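Local coordinates for RNA-dependent RNA polymerase (Toscana virus, PDB 6QW0), which probably cleaves capped host RNAs through its manganese-binding N-terminal endonuclease domain, supplying primers for viral transcription, at residues Pro32-Val37 against Ile189-Arg194. Residues are numbered along the deposited sequence; the frame is centred on the assembly and turned at random.
Sequences PIPAYV and IVFRFR. With SO4 (sulfate ion), chain E.
Phe191 reaches from helix 183-203 to the loop that leads into strand 36-39, and the outer end of its ring meets Pro32, Ile33 and Pro34. With CG anti to the backbone N (chi1 -171°), the ring extends away from the helix and presents its edge to the loop. The carbonyl oxygen of Pro32 lies in the ring plane, 3.3 Å from Phe191 CZ and toward CE2, where it faces the electropositive C-H rim. The Pro34 side chain points back against that of Phe191 and meets the ring edge on the CE1 side, Pro34 CD lying 3.8 Å from Phe191 CZ. Ile33 takes an oblique course past the ring, with Ile33 CG1 4.1 Å from Phe191 CE2. Gln58 NE2 hydrogen-bonds Pro32 O, while Ile63 packs against Phe191 and Leu54 against Pro34.

Further along the helix, Arg194 NH2 donates a nearly straight hydrogen bond (2.9 Å, 166°) to O2 of a sulfate that probably came with the crystallisation solution.

The contact ties the long helix of this PDDEXK-clan domain to the approach to a three-stranded antiparallel sheet. No hydrogen bond joins the two segments, which implies that their direct contact rests on van der Waals packing, probably with a weak C-H to carbonyl attraction.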
loop_
_atom_site.group_PDB
_atom_site.type_symbol
_atom_site.label_atom_id
_atom_site.label_comp_id
_atom_site.label_asym_id
_atom_site.label_seq_id
_atom_site.Cartn_x
_atom_site.Cartn_y
_atom_site.Cartn_z
ATOM N N PRO A 32 -0.489 -23.455 -4.636
ATOM C CA PRO A 32 -0.387 -23.288 -6.091
ATOM C C PRO A 32 -0.246 -21.823 -6.465
ATOM O O PRO A 32 -0.856 -20.941 -5.858
ATOM C CB PRO A 32 -1.702 -23.873 -6.618
ATOM C CG PRO A 32 -2.170 -24.795 -5.538
ATOM C CD PRO A 32 -1.722 -24.164 -4.252
ATOM N N ILE A 33 0.584 -21.578 -7.476
ATOM C CA ILE A 33 0.849 -20.250 -8.004
ATOM C C ILE A 33 0.330 -20.234 -9.441
ATOM O O ILE A 33 0.662 -21.136 -10.212
ATOM C CB ILE A 33 2.348 -19.902 -7.972
ATOM C CG1 ILE A 33 2.894 -20.041 -6.546
ATOM C CG2 ILE A 33 2.619 -18.519 -8.559
ATOM C CD1 ILE A 33 4.414 -19.939 -6.470
ATOM N N PRO A 34 -0.498 -19.275 -9.836
ATOM C CA PRO A 34 -1.102 -19.358 -11.172
ATOM C C PRO A 34 -0.096 -19.120 -12.283
ATOM O O PRO A 34 0.812 -18.292 -12.172
ATOM C CB PRO A 34 -2.172 -18.258 -11.154
ATOM C CG PRO A 34 -1.607 -17.238 -10.200
ATOM C CD PRO A 34 -0.902 -18.051 -9.117
ATOM N N ALA A 35 -0.275 -19.870 -13.370
ATOM C CA ALA A 35 0.461 -19.623 -14.598
ATOM C C ALA A 35 0.099 -18.256 -15.172
ATOM O O ALA A 35 -0.954 -17.695 -14.877
ATOM C CB ALA A 35 0.143 -20.697 -15.640
ATOM N N TYR A 36 0.991 -17.729 -16.005
ATOM C CA TYR A 36 0.764 -16.466 -16.694
ATOM C C TYR A 36 1.331 -16.565 -18.104
ATOM O O TYR A 36 2.329 -17.247 -18.345
ATOM C CB TYR A 36 1.402 -15.257 -15.945
ATOM C CG TYR A 36 2.834 -15.493 -15.499
ATOM C CD1 TYR A 36 3.109 -16.084 -14.269
ATOM C CD2 TYR A 36 3.914 -15.164 -16.320
ATOM C CE1 TYR A 36 4.414 -16.333 -13.860
ATOM C CE2 TYR A 36 5.226 -15.410 -15.915
ATOM C CZ TYR A 36 5.466 -15.997 -14.687
ATOM O OH TYR A 36 6.763 -16.256 -14.281
ATOM N N VAL A 37 0.673 -15.887 -19.040
ATOM C CA VAL A 37 1.130 -15.799 -20.423
ATOM C C VAL A 37 1.284 -14.322 -20.751
ATOM O O VAL A 37 0.323 -13.555 -20.616
ATOM C CB VAL A 37 0.157 -16.476 -21.402
ATOM C CG1 VAL A 37 0.677 -16.353 -22.834
ATOM C CG2 VAL A 37 -0.062 -17.940 -21.026
ATOM N N ILE A 189 -0.648 -10.294 0.484
ATOM C CA ILE A 189 0.357 -9.331 0.051
ATOM C C ILE A 189 1.619 -10.044 -0.430
ATOM O O ILE A 189 2.137 -9.762 -1.517
ATOM C CB ILE A 189 0.658 -8.338 1.189
ATOM C CG1 ILE A 189 -0.577 -7.454 1.437
ATOM C CG2 ILE A 189 1.884 -7.493 0.865
ATOM C CD1 ILE A 189 -0.669 -6.910 2.867
ATOM N N VAL A 190 2.139 -10.970 0.379
ATOM C CA VAL A 190 3.364 -11.675 0.007
ATOM C C VAL A 190 3.144 -12.522 -1.246
ATOM O O VAL A 190 3.973 -12.516 -2.162
ATOM C CB VAL A 190 3.872 -12.524 1.185
ATOM C CG1 VAL A 190 5.092 -13.352 0.761
ATOM C CG2 VAL A 190 4.235 -11.639 2.372
ATOM N N PHE A 191 2.023 -13.234 -1.317
ATOM C CA PHE A 191 1.734 -14.050 -2.502
ATOM C C PHE A 191 1.717 -13.204 -3.776
ATOM O O PHE A 191 2.291 -13.584 -4.804
ATOM C CB PHE A 191 0.403 -14.772 -2.303
ATOM C CG PHE A 191 0.101 -15.800 -3.358
ATOM C CD1 PHE A 191 -0.562 -15.438 -4.523
ATOM C CD2 PHE A 191 0.466 -17.126 -3.183
ATOM C CE1 PHE A 191 -0.857 -16.373 -5.499
ATOM C CE2 PHE A 191 0.174 -18.073 -4.161
ATOM C CZ PHE A 191 -0.487 -17.700 -5.312
ATOM N N ARG A 192 1.043 -12.051 -3.736
ATOM C CA ARG A 192 0.994 -11.179 -4.905
ATOM C C ARG A 192 2.368 -10.605 -5.238
ATOM O O ARG A 192 2.697 -10.428 -6.420
ATOM C CB ARG A 192 -0.018 -10.043 -4.669
ATOM C CG ARG A 192 -1.472 -10.518 -4.581
ATOM C CD ARG A 192 -2.460 -9.327 -4.392
ATOM N NE ARG A 192 -2.421 -8.394 -5.515
ATOM C CZ ARG A 192 -3.380 -8.260 -6.428
ATOM N NH1 ARG A 192 -4.489 -8.993 -6.357
ATOM N NH2 ARG A 192 -3.228 -7.397 -7.420
ATOM N N PHE A 193 3.175 -10.289 -4.211
ATOM C CA PHE A 193 4.523 -9.771 -4.440
ATOM C C PHE A 193 5.389 -10.814 -5.134
ATOM O O PHE A 193 6.104 -10.497 -6.090
ATOM C CB PHE A 193 5.158 -9.332 -3.110
ATOM C CG PHE A 193 6.549 -8.761 -3.235
ATOM C CD1 PHE A 193 6.818 -7.700 -4.093
ATOM C CD2 PHE A 193 7.585 -9.256 -2.448
ATOM C CE1 PHE A 193 8.093 -7.162 -4.187
ATOM C CE2 PHE A 193 8.865 -8.713 -2.531
ATOM C CZ PHE A 193 9.120 -7.672 -3.395
ATOM N N ARG A 194 5.316 -12.063 -4.675
ATOM C CA ARG A 194 6.127 -13.116 -5.279
ATOM C C ARG A 194 5.763 -13.307 -6.743
ATOM O O ARG A 194 6.644 -13.452 -7.602
ATOM C CB ARG A 194 5.946 -14.420 -4.511
ATOM C CG ARG A 194 6.521 -14.382 -3.100
ATOM C CD ARG A 194 6.249 -15.690 -2.399
ATOM N NE ARG A 194 6.915 -15.771 -1.106
ATOM C CZ ARG A 194 6.916 -16.858 -0.342
ATOM N NH1 ARG A 194 6.283 -17.958 -0.745
ATOM N NH2 ARG A 194 7.546 -16.845 0.824
HETATM S S SO4 E . 6.340 -19.219 3.526
HETATM O O1 SO4 E . 5.568 -20.436 3.727
HETATM O O2 SO4 E . 7.152 -19.338 2.319
HETATM O O3 SO4 E . 7.203 -19.000 4.688
HETATM O O4 SO4 E . 5.410 -18.109 3.382
#